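PDB 2G0D: nisin biosynthesis protein NisC from Lactococcus lactis subsp. lactis, which catalyses thioether ring formation in the maturation of the lantibiotic nisin, acting as a zinc-dependent cyclase. Local coordinates for residues Gly142-Leu147 against Ile160-Phe165; Glu184-Gln189 against Glu193-Gly198; Ile214-His219 against Asp403-Gly408. All blocks are in the same frame, centred on the assembly; numbering follows the deposited sequence.

Interaction 1: residues Gly142-Leu147 against Ile160-Phe165; sequences GILSYL and ILIINF
Leu144 and Leu147 meet Ile162 and Ile163 where helices 140-147 and 156-168, consecutive in the chain, come together as a helical hairpin of the alpha toroid. The two short segments run roughly antiparallel, at 145° between their directions, with axes 10.7 Å apart at closest approach; at this separation the side chains, not the backbones, make the contact.

All of the interactions across the interface are apolar. Ile162 serves both leucines with its two arms, which leave CB differently: CG2 is anti to the backbone N and turns to Leu144, whereas CG1 stands beside that nitrogen (chi1 -69°) and carries CD1 over to Leu147. Leu144 and Ile162 point opposite ways and overlap alongside one another, and CD2 of Leu144 lies 3.5 Å from CG2 of Ile162. The same methyl also reaches Ile163, whose side chain it meets at about a right angle, with Leu144 CD2 3.8 Å from Ile163 CG1.

Backbone hydrogen bonding stays within each helix, as in Leu147 N to Ile143 O at 2.9 Å and Asn164 N to Ile160 O at 2.8 Å. The four touching residues are buried, and neighbouring helices extend the apolar layer: Ile162 also meets Val117 of helix 100-122, while Leu144 touches Ile214 and Ile163 touches Ala218, both of helix 208-221. A tight point lies at the far end of the Ile162 chain, where its CD1 methyl is pressed against CD1 of Leu147 at 3.5 Å, shorter than two methyls normally approach.

Interaction 2: residues Glu184-Gln189 against Glu193-Gly198; sequences ENQMSQ and EMYPLG
Gln186 reaches across to Tyr195, and Gln189 joins Glu193 through the backbone; these pairs join residues 184-189 to residues 193-198. The side chain of Gln186 bends at chi2 (-73°), which brings its amide beside the start of the Tyr195 ring. The two side chains cross at about a right angle, and the amide and ring planes are turned 35° apart. OE1 of Gln186 comes within 3.8 Å of Tyr195 CD2, an approach oblique to the ring, while NE2 of Gln186 lies 3.9 Å from Tyr195 CB. These are van der Waals contacts; NE2 has its hydrogen bond with a residue flanking the segments. One face of the Tyr195 ring is covered by its own neighbour, Met194, whose CG sits over the ring centre.

The carbonyl of Gln189 supplies the polar link, accepting a hydrogen bond of 2.7 Å at Gln189 O from Glu193 N. The Glu193 side chain also lies against this carbonyl: its CB is 3.4 Å from Gln189 O, and the chain runs on past the oxygen in an extended form.

Beyond the helix the chain turns sharply. Tyr195 leaves helical geometry, and Gly198 N returns to Tyr195 O at 2.8 Å; the positive phi of Gly198 (78°), at the last position of the turn, is one that glycine adopts readily. Tyr195 O is also hydrogen-bonded to Ser183 OG. The arrangement is that of a short helix, 189-194, begun by Ser188 at the N-cap, held by an i to i+4 backbone bond and followed by a type I beta turn from Tyr195 to Gly198.

Interaction 3: residues Ile214-His219 against Asp403-Gly408; sequences ILAYAH and DDFLKG
The Tyr217 ring meets residues 403-408 along its edge: the Asp404 carboxyl carbon lies in the ring plane, and Phe405 CD1 approaches the rim near that plane. Phe402 stacks with the Tyr217 ring, and Tyr290 of helix 281-294 stacks with that of Phe405.

Tyr217 OH donates a hydrogen bond of 2.8 Å to the syn lone pair of Asp404 OD2. The carboxylate is turned 58° from the ring plane, and its OD1 lies 3.3 Å from Tyr217 CE1. A chi1 of 64° sets the Asp404 carboxylate between its own backbone N and carbonyl carbon, facing the phenol. OD2 also forms a salt bridge with Lys221, so a hydroxyl and an ammonium share one oxygen, which probably keeps the acid ionised.

Apolar contact completes the join. Phe405 CD1 is 3.7 Å from Tyr217 CD1 as the two side chains lie alongside, running in opposing senses, and Phe405 CZ reaches Ala216 CB at 4.3 Å. The result is a C-terminal tail laid against helix 208-221 of the alpha toroid, with Phe405 buried among helices 208-221, 281-294 and 327-341.

The contacts come in series along the chain; the first two are local, whereas interaction 3 bridges 183 intervening residues to bring the C-terminal tail back to helix 208-221. Interactions 1 and 3 adjoin, with centres 13 Å apart: helix 208-221 packs on both helices of interaction 1, Ser145 CA lying 3.6 Å from Ile214 CD1. Interaction 2 stands apart, its centre 26 Å from that of interaction 1 and 33 Å from that of interaction 3, on a loop and short helix that follow helix 156-168. Thus interactions 1 and 3 form one continuous piece of the toroid's helical body, whereas interaction 2 lies in a peripheral connection, with the side chain of Tyr195 about 13 Å from the zinc ion.

Interaction 1: residues Gly142-Leu147 against Ile160-Phe165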
ATOM      1  N   GLY A 142       6.553  -0.175  -3.425  1.00 27.54           N
ATOM      2  CA  GLY A 142       6.073  -1.186  -2.482  1.00 27.82           C
ATOM      3  C   GLY A 142       7.204  -2.018  -1.877  1.00 28.03           C
ATOM      4  O   GLY A 142       7.224  -2.265  -0.680  1.00 27.94           O
ATOM      5  N   ILE A 143       8.153  -2.434  -2.704  1.00 28.02           N
ATOM      6  CA  ILE A 143       9.334  -3.177  -2.220  1.00 28.15           C
ATOM      7  C   ILE A 143      10.142  -2.350  -1.224  1.00 28.22           C
ATOM      8  O   ILE A 143      10.520  -2.860  -0.170  1.00 28.48           O
ATOM      9  CB  ILE A 143      10.221  -3.676  -3.386  1.00 28.08           C
ATOM     10  CG1 ILE A 143       9.516  -4.822  -4.118  1.00 27.83           C
ATOM     11  CG2 ILE A 143      11.617  -4.128  -2.888  1.00 29.23           C
ATOM     12  CD1 ILE A 143      10.243  -5.326  -5.416  1.00 27.91           C
ATOM     13  N   LEU A 144      10.377  -1.076  -1.549  1.00 28.16           N
ATOM     14  CA  LEU A 144      11.082  -0.141  -0.659  1.00 27.86           C
ATOM     15  C   LEU A 144      10.356   0.035   0.687  1.00 28.01           C
ATOM     16  O   LEU A 144      10.975   0.166   1.732  1.00 28.14           O
ATOM     17  CB  LEU A 144      11.294   1.193  -1.392  1.00 28.05           C
ATOM     18  CG  LEU A 144      12.137   2.314  -0.748  1.00 28.65           C
ATOM     19  CD1 LEU A 144      13.527   1.812  -0.307  1.00 28.47           C
ATOM     20  CD2 LEU A 144      12.264   3.466  -1.688  1.00 26.84           C
ATOM     21  N   SER A 145       9.032   0.005   0.660  1.00 28.64           N
ATOM     22  CA  SER A 145       8.227   0.137   1.895  1.00 28.62           C
ATOM     23  C   SER A 145       8.652  -0.922   2.909  1.00 28.47           C
ATOM     24  O   SER A 145       8.919  -0.609   4.081  1.00 27.83           O
ATOM     25  CB  SER A 145       6.735  -0.013   1.598  1.00 27.74           C
ATOM     26  OG  SER A 145       5.980   0.320   2.755  1.00 30.33           O
ATOM     27  N   TYR A 146       8.701  -2.175   2.440  1.00 28.26           N
ATOM     28  CA  TYR A 146       9.215  -3.296   3.220  1.00 27.52           C
ATOM     29  C   TYR A 146      10.694  -3.116   3.581  1.00 27.96           C
ATOM     30  O   TYR A 146      11.059  -3.256   4.757  1.00 28.23           O
ATOM     31  CB  TYR A 146       9.021  -4.655   2.513  1.00 26.97           C
ATOM     32  CG  TYR A 146       9.864  -5.745   3.164  1.00 25.70           C
ATOM     33  CD1 TYR A 146       9.497  -6.303   4.395  1.00 23.62           C
ATOM     34  CD2 TYR A 146      11.040  -6.189   2.569  1.00 25.23           C
ATOM     35  CE1 TYR A 146      10.292  -7.275   5.016  1.00 23.85           C
ATOM     36  CE2 TYR A 146      11.853  -7.156   3.186  1.00 25.88           C
ATOM     37  CZ  TYR A 146      11.482  -7.684   4.417  1.00 24.91           C
ATOM     38  OH  TYR A 146      12.274  -8.655   5.022  1.00 25.38           O
ATOM     39  N   LEU A 147      11.533  -2.808   2.590  1.00 27.10           N
ATOM     40  CA  LEU A 147      12.996  -2.682   2.827  1.00 27.64           C
ATOM     41  C   LEU A 147      13.338  -1.706   3.936  1.00 27.87           C
ATOM     42  O   LEU A 147      14.212  -2.003   4.742  1.00 27.90           O
ATOM     43  CB  LEU A 147      13.778  -2.349   1.537  1.00 27.24           C
ATOM     44  CG  LEU A 147      13.779  -3.462   0.469  1.00 28.11           C
ATOM     45  CD1 LEU A 147      14.371  -2.930  -0.856  1.00 26.70           C
ATOM     46  CD2 LEU A 147      14.526  -4.713   0.932  1.00 28.48           C
ATOM     47  N   ILE A 160      19.286   3.187  -1.659  1.00 31.05           N
ATOM     48  CA  ILE A 160      19.710   4.372  -2.391  1.00 31.55           C
ATOM     49  C   ILE A 160      19.543   4.185  -3.904  1.00 31.03           C
ATOM     50  O   ILE A 160      19.118   5.111  -4.609  1.00 31.11           O
ATOM     51  CB  ILE A 160      21.150   4.750  -1.957  1.00 32.43           C
ATOM     52  CG1 ILE A 160      21.078   5.468  -0.603  1.00 34.40           C
ATOM     53  CG2 ILE A 160      21.881   5.590  -3.012  1.00 32.66           C
ATOM     54  CD1 ILE A 160      22.307   5.197   0.273  1.00 38.63           C
ATOM     55  N   LEU A 161      19.853   2.978  -4.381  1.00 30.54           N
ATOM     56  CA  LEU A 161      19.660   2.594  -5.778  1.00 29.88           C
ATOM     57  C   LEU A 161      18.199   2.738  -6.199  1.00 29.34           C
ATOM     58  O   LEU A 161      17.919   3.312  -7.255  1.00 29.32           O
ATOM     59  CB  LEU A 161      20.137   1.147  -6.028  1.00 29.54           C
ATOM     60  CG  LEU A 161      20.080   0.629  -7.473  1.00 29.42           C
ATOM     61  CD1 LEU A 161      21.303   1.100  -8.295  1.00 28.54           C
ATOM     62  CD2 LEU A 161      19.975  -0.908  -7.481  1.00 29.55           C
ATOM     63  N   ILE A 162      17.281   2.210  -5.387  1.00 29.69           N
ATOM     64  CA  ILE A 162      15.820   2.346  -5.624  1.00 29.81           C
ATOM     65  C   ILE A 162      15.361   3.821  -5.542  1.00 30.60           C
ATOM     66  O   ILE A 162      14.644   4.328  -6.423  1.00 30.75           O
ATOM     67  CB  ILE A 162      14.998   1.536  -4.583  1.00 30.20           C
ATOM     68  CG1 ILE A 162      15.162   0.029  -4.799  1.00 30.82           C
ATOM     69  CG2 ILE A 162      13.533   1.912  -4.614  1.00 27.37           C
ATOM     70  CD1 ILE A 162      14.722  -0.814  -3.608  1.00 28.92           C
ATOM     71  N   ILE A 163      15.775   4.502  -4.478  1.00 31.50           N
ATOM     72  CA  ILE A 163      15.438   5.922  -4.276  1.00 32.03           C
ATOM     73  C   ILE A 163      15.877   6.778  -5.473  1.00 32.79           C
ATOM     74  O   ILE A 163      15.078   7.577  -5.991  1.00 32.86           O
ATOM     75  CB  ILE A 163      16.018   6.452  -2.946  1.00 32.46           C
ATOM     76  CG1 ILE A 163      15.142   6.005  -1.764  1.00 30.73           C
ATOM     77  CG2 ILE A 163      16.154   8.020  -2.932  1.00 34.20           C
ATOM     78  CD1 ILE A 163      15.916   5.929  -0.457  1.00 27.83           C
ATOM     79  N   ASN A 164      17.120   6.593  -5.924  1.00 32.57           N
ATOM     80  CA  ASN A 164      17.633   7.344  -7.084  1.00 32.89           C
ATOM     81  C   ASN A 164      16.868   7.006  -8.356  1.00 33.31           C
ATOM     82  O   ASN A 164      16.537   7.897  -9.142  1.00 33.43           O
ATOM     83  CB  ASN A 164      19.129   7.089  -7.308  1.00 32.91           C
ATOM     84  CG  ASN A 164      20.018   7.865  -6.355  1.00 33.41           C
ATOM     85  OD1 ASN A 164      19.554   8.683  -5.562  1.00 34.07           O
ATOM     86  ND2 ASN A 164      21.326   7.600  -6.429  1.00 34.38           N
ATOM     87  N   PHE A 165      16.572   5.716  -8.542  1.00 33.47           N
ATOM     88  CA  PHE A 165      15.795   5.259  -9.682  1.00 33.78           C
ATOM     89  C   PHE A 165      14.370   5.834  -9.719  1.00 34.30           C
ATOM     90  O   PHE A 165      13.912   6.308 -10.770  1.00 34.35           O
ATOM     91  CB  PHE A 165      15.767   3.735  -9.724  1.00 34.35           C
ATOM     92  CG  PHE A 165      14.867   3.173 -10.785  1.00 34.96           C
ATOM     93  CD1 PHE A 165      15.363   2.904 -12.062  1.00 37.48           C
ATOM     94  CD2 PHE A 165      13.525   2.911 -10.511  1.00 35.64           C
ATOM     95  CE1 PHE A 165      14.525   2.378 -13.046  1.00 37.30           C
ATOM     96  CE2 PHE A 165      12.684   2.392 -11.491  1.00 36.35           C
ATOM     97  CZ  PHE A 165      13.189   2.121 -12.754  1.00 36.54           C
TER

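Interaction 2: residues Glu184-Gln189 against Glu193-Gly198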
ATOM      1  N   GLU A 184      -0.512   1.826 -24.651  1.00 41.05           N
ATOM      2  CA  GLU A 184      -0.109   0.434 -24.871  1.00 41.30           C
ATOM      3  C   GLU A 184       0.441  -0.253 -23.622  1.00 40.84           C
ATOM      4  O   GLU A 184       0.383  -1.478 -23.520  1.00 40.73           O
ATOM      5  CB  GLU A 184       0.928   0.374 -26.017  1.00 41.48           C
ATOM      6  CG  GLU A 184       2.309   0.971 -25.680  1.00 42.69           C
ATOM      7  CD  GLU A 184       2.963   1.687 -26.858  1.00 45.53           C
ATOM      8  OE1 GLU A 184       2.609   2.865 -27.102  1.00 46.68           O
ATOM      9  OE2 GLU A 184       3.839   1.085 -27.530  1.00 44.38           O
ATOM     10  N   ASN A 185       0.977   0.545 -22.697  1.00 40.72           N
ATOM     11  CA  ASN A 185       1.636   0.049 -21.479  1.00 40.69           C
ATOM     12  C   ASN A 185       0.731   0.207 -20.241  1.00 40.80           C
ATOM     13  O   ASN A 185       1.193   0.135 -19.101  1.00 40.83           O
ATOM     14  CB  ASN A 185       3.000   0.750 -21.268  1.00 40.18           C
ATOM     15  CG  ASN A 185       4.046   0.405 -22.367  1.00 39.96           C
ATOM     16  OD1 ASN A 185       4.285  -0.759 -22.687  1.00 38.36           O
ATOM     17  ND2 ASN A 185       4.695   1.432 -22.901  1.00 37.95           N
ATOM     18  N   GLN A 186      -0.561   0.445 -20.471  1.00 41.25           N
ATOM     19  CA  GLN A 186      -1.550   0.493 -19.379  1.00 40.90           C
ATOM     20  C   GLN A 186      -1.749  -0.939 -18.894  1.00 41.40           C
ATOM     21  O   GLN A 186      -1.517  -1.887 -19.653  1.00 41.19           O
ATOM     22  CB  GLN A 186      -2.876   1.114 -19.842  1.00 40.84           C
ATOM     23  CG  GLN A 186      -2.838   2.611 -20.212  1.00 39.23           C
ATOM     24  CD  GLN A 186      -2.707   3.557 -19.012  1.00 39.92           C
ATOM     25  OE1 GLN A 186      -3.121   3.243 -17.888  1.00 38.56           O
ATOM     26  NE2 GLN A 186      -2.147   4.736 -19.257  1.00 38.03           N
ATOM     27  N   MET A 187      -2.156  -1.098 -17.633  1.00 41.76           N
ATOM     28  CA  MET A 187      -2.199  -2.419 -16.983  1.00 42.07           C
ATOM     29  C   MET A 187      -3.283  -3.362 -17.527  1.00 42.44           C
ATOM     30  O   MET A 187      -3.205  -4.592 -17.358  1.00 42.19           O
ATOM     31  CB  MET A 187      -2.366  -2.255 -15.479  1.00 42.10           C
ATOM     32  CG  MET A 187      -1.139  -1.674 -14.803  1.00 41.65           C
ATOM     33  SD  MET A 187      -1.386  -1.468 -13.035  1.00 42.79           S
ATOM     34  CE  MET A 187      -2.388   0.010 -13.010  1.00 40.42           C
ATOM     35  N   SER A 188      -4.294  -2.775 -18.164  1.00 42.41           N
ATOM     36  CA  SER A 188      -5.360  -3.534 -18.803  1.00 42.84           C
ATOM     37  C   SER A 188      -5.938  -2.761 -19.976  1.00 43.10           C
ATOM     38  O   SER A 188      -5.628  -1.578 -20.178  1.00 42.75           O
ATOM     39  CB  SER A 188      -6.467  -3.854 -17.807  1.00 42.45           C
ATOM     40  OG  SER A 188      -7.032  -2.660 -17.318  1.00 41.81           O
ATOM     41  N   GLN A 189      -6.794  -3.436 -20.738  1.00 44.21           N
ATOM     42  CA  GLN A 189      -7.362  -2.859 -21.951  1.00 44.64           C
ATOM     43  C   GLN A 189      -8.429  -1.798 -21.672  1.00 44.63           C
ATOM     44  O   GLN A 189      -8.477  -0.772 -22.355  1.00 44.60           O
ATOM     45  CB  GLN A 189      -7.858  -3.954 -22.876  1.00 45.34           C
ATOM     46  CG  GLN A 189      -6.737  -4.915 -23.270  1.00 47.42           C
ATOM     47  CD  GLN A 189      -6.731  -5.242 -24.751  1.00 48.67           C
ATOM     48  OE1 GLN A 189      -6.944  -6.394 -25.148  1.00 49.34           O
ATOM     49  NE2 GLN A 189      -6.487  -4.227 -25.581  1.00 49.23           N
ATOM     50  N   GLU A 193      -8.035   1.722 -23.332  1.00 43.31           N
ATOM     51  CA  GLU A 193      -9.110   2.383 -24.065  1.00 43.75           C
ATOM     52  C   GLU A 193      -9.555   3.660 -23.357  1.00 43.88           C
ATOM     53  O   GLU A 193      -9.904   4.639 -24.019  1.00 43.67           O
ATOM     54  CB  GLU A 193     -10.287   1.429 -24.283  1.00 43.86           C
ATOM     55  CG  GLU A 193     -10.069   0.443 -25.435  1.00 45.03           C
ATOM     56  CD  GLU A 193     -10.896  -0.838 -25.324  1.00 46.45           C
ATOM     57  OE1 GLU A 193     -11.864  -0.893 -24.533  1.00 46.27           O
ATOM     58  OE2 GLU A 193     -10.568  -1.805 -26.048  1.00 47.79           O
ATOM     59  N   MET A 194      -9.537   3.658 -22.022  1.00 43.83           N
ATOM     60  CA  MET A 194      -9.789   4.891 -21.261  1.00 44.67           C
ATOM     61  C   MET A 194      -8.708   5.932 -21.567  1.00 43.32           C
ATOM     62  O   MET A 194      -8.983   7.136 -21.563  1.00 43.15           O
ATOM     63  CB  MET A 194      -9.866   4.630 -19.748  1.00 44.84           C
ATOM     64  CG  MET A 194     -10.180   5.872 -18.899  1.00 45.88           C
ATOM     65  SD  MET A 194     -10.320   5.513 -17.119  1.00 48.61           S
ATOM     66  CE  MET A 194     -10.474   7.170 -16.422  1.00 48.47           C
ATOM     67  N   TYR A 195      -7.494   5.459 -21.853  1.00 42.32           N
ATOM     68  CA  TYR A 195      -6.348   6.341 -22.075  1.00 41.60           C
ATOM     69  C   TYR A 195      -5.672   6.111 -23.441  1.00 41.54           C
ATOM     70  O   TYR A 195      -4.513   5.697 -23.493  1.00 41.69           O
ATOM     71  CB  TYR A 195      -5.328   6.213 -20.922  1.00 40.97           C
ATOM     72  CG  TYR A 195      -5.881   6.588 -19.556  1.00 40.36           C
ATOM     73  CD1 TYR A 195      -6.254   7.908 -19.279  1.00 39.23           C
ATOM     74  CD2 TYR A 195      -6.032   5.629 -18.543  1.00 40.01           C
ATOM     75  CE1 TYR A 195      -6.765   8.272 -18.044  1.00 38.85           C
ATOM     76  CE2 TYR A 195      -6.547   5.988 -17.278  1.00 38.94           C
ATOM     77  CZ  TYR A 195      -6.914   7.317 -17.052  1.00 39.36           C
ATOM     78  OH  TYR A 195      -7.429   7.725 -15.850  1.00 38.83           O
ATOM     79  N   PRO A 196      -6.379   6.419 -24.550  1.00 41.21           N
ATOM     80  CA  PRO A 196      -5.842   6.129 -25.895  1.00 41.04           C
ATOM     81  C   PRO A 196      -4.614   6.968 -26.277  1.00 40.65           C
ATOM     82  O   PRO A 196      -3.914   6.632 -27.234  1.00 41.06           O
ATOM     83  CB  PRO A 196      -7.023   6.432 -26.823  1.00 40.90           C
ATOM     84  CG  PRO A 196      -7.847   7.418 -26.077  1.00 41.27           C
ATOM     85  CD  PRO A 196      -7.697   7.073 -24.616  1.00 41.41           C
ATOM     86  N   LEU A 197      -4.371   8.051 -25.541  1.00 40.07           N
ATOM     87  CA  LEU A 197      -3.159   8.853 -25.684  1.00 39.26           C
ATOM     88  C   LEU A 197      -2.287   8.743 -24.432  1.00 39.17           C
ATOM     89  O   LEU A 197      -1.388   9.559 -24.204  1.00 39.02           O
ATOM     90  CB  LEU A 197      -3.508  10.317 -25.983  1.00 39.11           C
ATOM     91  CG  LEU A 197      -4.258  10.639 -27.293  1.00 39.31           C
ATOM     92  CD1 LEU A 197      -4.559  12.120 -27.378  1.00 39.14           C
ATOM     93  CD2 LEU A 197      -3.487  10.195 -28.530  1.00 37.03           C
ATOM     94  N   GLY A 198      -2.556   7.721 -23.622  1.00 39.00           N
ATOM     95  CA  GLY A 198      -1.805   7.488 -22.391  1.00 38.55           C
ATOM     96  C   GLY A 198      -2.215   8.412 -21.255  1.00 38.59           C
ATOM     97  O   GLY A 198      -3.175   9.185 -21.379  1.00 38.83           O
TER

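Interaction 3: residues Ile214-His219 against Asp403-Gly408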
ATOM      1  N   ILE A 214       6.635   7.233  -0.678  1.00 30.19           N
ATOM      2  CA  ILE A 214       7.792   6.391  -0.357  1.00 29.76           C
ATOM      3  C   ILE A 214       9.065   7.231  -0.257  1.00 30.00           C
ATOM      4  O   ILE A 214       9.919   6.980   0.601  1.00 30.19           O
ATOM      5  CB  ILE A 214       7.931   5.110  -1.267  1.00 30.54           C
ATOM      6  CG1 ILE A 214       8.634   3.980  -0.502  1.00 30.36           C
ATOM      7  CG2 ILE A 214       8.676   5.401  -2.581  1.00 29.65           C
ATOM      8  CD1 ILE A 214       7.876   3.512   0.783  1.00 29.31           C
ATOM      9  N   LEU A 215       9.175   8.255  -1.101  1.00 29.53           N
ATOM     10  CA  LEU A 215      10.312   9.189  -0.991  1.00 29.37           C
ATOM     11  C   LEU A 215      10.333  10.031   0.275  1.00 29.28           C
ATOM     12  O   LEU A 215      11.418  10.316   0.806  1.00 30.20           O
ATOM     13  CB  LEU A 215      10.395  10.110  -2.203  1.00 29.20           C
ATOM     14  CG  LEU A 215      10.662   9.385  -3.525  1.00 29.36           C
ATOM     15  CD1 LEU A 215      10.551  10.389  -4.664  1.00 31.19           C
ATOM     16  CD2 LEU A 215      12.027   8.652  -3.565  1.00 27.20           C
ATOM     17  N   ALA A 216       9.153  10.459   0.730  1.00 28.86           N
ATOM     18  CA  ALA A 216       9.032  11.176   1.987  1.00 29.30           C
ATOM     19  C   ALA A 216       9.422  10.252   3.147  1.00 29.66           C
ATOM     20  O   ALA A 216      10.197  10.640   4.028  1.00 29.54           O
ATOM     21  CB  ALA A 216       7.596  11.695   2.173  1.00 29.78           C
ATOM     22  N   TYR A 217       8.866   9.034   3.141  1.00 29.60           N
ATOM     23  CA  TYR A 217       9.177   8.037   4.181  1.00 29.61           C
ATOM     24  C   TYR A 217      10.658   7.694   4.202  1.00 29.26           C
ATOM     25  O   TYR A 217      11.233   7.680   5.265  1.00 30.10           O
ATOM     26  CB  TYR A 217       8.321   6.775   4.039  1.00 28.76           C
ATOM     27  CG  TYR A 217       8.514   5.721   5.129  1.00 29.09           C
ATOM     28  CD1 TYR A 217       8.319   6.030   6.481  1.00 28.53           C
ATOM     29  CD2 TYR A 217       8.861   4.403   4.802  1.00 26.21           C
ATOM     30  CE1 TYR A 217       8.473   5.064   7.475  1.00 26.79           C
ATOM     31  CE2 TYR A 217       9.001   3.434   5.797  1.00 23.33           C
ATOM     32  CZ  TYR A 217       8.797   3.768   7.111  1.00 27.02           C
ATOM     33  OH  TYR A 217       8.958   2.806   8.086  1.00 29.45           O
ATOM     34  N   ALA A 218      11.265   7.438   3.040  1.00 29.18           N
ATOM     35  CA  ALA A 218      12.734   7.278   2.906  1.00 28.56           C
ATOM     36  C   ALA A 218      13.524   8.424   3.536  1.00 29.25           C
ATOM     37  O   ALA A 218      14.436   8.169   4.305  1.00 29.93           O
ATOM     38  CB  ALA A 218      13.145   7.094   1.424  1.00 27.36           C
ATOM     39  N   HIS A 219      13.164   9.681   3.242  1.00 29.82           N
ATOM     40  CA  HIS A 219      13.796  10.831   3.904  1.00 30.30           C
ATOM     41  C   HIS A 219      13.759  10.786   5.441  1.00 30.44           C
ATOM     42  O   HIS A 219      14.792  10.950   6.076  1.00 30.08           O
ATOM     43  CB  HIS A 219      13.239  12.169   3.414  1.00 30.29           C
ATOM     44  CG  HIS A 219      13.849  13.353   4.108  1.00 31.75           C
ATOM     45  ND1 HIS A 219      13.138  14.163   4.972  1.00 35.12           N
ATOM     46  CD2 HIS A 219      15.113  13.844   4.093  1.00 31.54           C
ATOM     47  CE1 HIS A 219      13.930  15.117   5.432  1.00 33.22           C
ATOM     48  NE2 HIS A 219      15.133  14.943   4.914  1.00 32.60           N
ATOM     49  N   ASP A 403       3.420   4.123  11.019  1.00 28.89           N
ATOM     50  CA  ASP A 403       3.237   4.412  12.439  1.00 28.80           C
ATOM     51  C   ASP A 403       4.490   4.988  13.056  1.00 29.43           C
ATOM     52  O   ASP A 403       4.402   5.695  14.067  1.00 30.56           O
ATOM     53  CB  ASP A 403       2.862   3.159  13.246  1.00 27.80           C
ATOM     54  CG  ASP A 403       1.426   2.693  13.006  1.00 28.87           C
ATOM     55  OD1 ASP A 403       0.671   3.329  12.207  1.00 26.71           O
ATOM     56  OD2 ASP A 403       1.068   1.648  13.607  1.00 25.53           O
ATOM     57  N   ASP A 404       5.639   4.706  12.437  1.00 29.64           N
ATOM     58  CA  ASP A 404       6.960   5.191  12.897  1.00 30.86           C
ATOM     59  C   ASP A 404       7.440   6.472  12.226  1.00 30.72           C
ATOM     60  O   ASP A 404       8.594   6.881  12.428  1.00 30.67           O
ATOM     61  CB  ASP A 404       8.021   4.101  12.683  1.00 31.14           C
ATOM     62  CG  ASP A 404       8.224   3.755  11.193  1.00 34.45           C
ATOM     63  OD1 ASP A 404       7.288   3.937  10.370  1.00 35.55           O
ATOM     64  OD2 ASP A 404       9.322   3.272  10.840  1.00 38.02           O
ATOM     65  N   PHE A 405       6.563   7.115  11.457  1.00 30.35           N
ATOM     66  CA  PHE A 405       6.935   8.250  10.647  1.00 31.71           C
ATOM     67  C   PHE A 405       7.604   9.366  11.476  1.00 33.11           C
ATOM     68  O   PHE A 405       8.424  10.123  10.954  1.00 33.36           O
ATOM     69  CB  PHE A 405       5.715   8.825   9.881  1.00 30.65           C
ATOM     70  CG  PHE A 405       6.098   9.604   8.644  1.00 30.56           C
ATOM     71  CD1 PHE A 405       6.249   8.957   7.414  1.00 30.26           C
ATOM     72  CD2 PHE A 405       6.342  10.980   8.709  1.00 29.64           C
ATOM     73  CE1 PHE A 405       6.654   9.670   6.249  1.00 30.96           C
ATOM     74  CE2 PHE A 405       6.735  11.689   7.563  1.00 29.07           C
ATOM     75  CZ  PHE A 405       6.908  11.020   6.333  1.00 29.27           C
ATOM     76  N   LEU A 406       7.229   9.478  12.747  1.00 34.27           N
ATOM     77  CA  LEU A 406       7.744  10.553  13.598  1.00 36.39           C
ATOM     78  C   LEU A 406       8.612  10.001  14.707  1.00 37.71           C
ATOM     79  O   LEU A 406       8.880  10.691  15.677  1.00 38.01           O
ATOM     80  CB  LEU A 406       6.609  11.425  14.161  1.00 35.59           C
ATOM     81  CG  LEU A 406       5.780  12.182  13.115  1.00 36.11           C
ATOM     82  CD1 LEU A 406       4.399  12.609  13.695  1.00 38.66           C
ATOM     83  CD2 LEU A 406       6.553  13.380  12.537  1.00 34.91           C
ATOM     84  N   LYS A 407       9.037   8.745  14.566  1.00 39.60           N
ATOM     85  CA  LYS A 407       9.960   8.150  15.537  1.00 41.45           C
ATOM     86  C   LYS A 407      11.409   8.431  15.166  1.00 43.04           C
ATOM     87  O   LYS A 407      12.321   8.207  15.972  1.00 43.73           O
ATOM     88  CB  LYS A 407       9.727   6.642  15.664  1.00 41.78           C
ATOM     89  CG  LYS A 407       8.347   6.251  16.194  1.00 40.20           C
ATOM     90  CD  LYS A 407       7.992   6.987  17.460  1.00 40.96           C
ATOM     91  CE  LYS A 407       6.584   6.622  17.889  1.00 40.84           C
ATOM     92  NZ  LYS A 407       6.259   7.247  19.182  1.00 43.44           N
ATOM     93  N   GLY A 408      11.623   8.924  13.949  1.00 44.91           N
ATOM     94  CA  GLY A 408      12.955   9.381  13.537  1.00 47.19           C
ATOM     95  C   GLY A 408      13.734   8.356  12.729  1.00 48.94           C
ATOM     96  O   GLY A 408      13.183   7.729  11.780  1.00 49.05           O
TER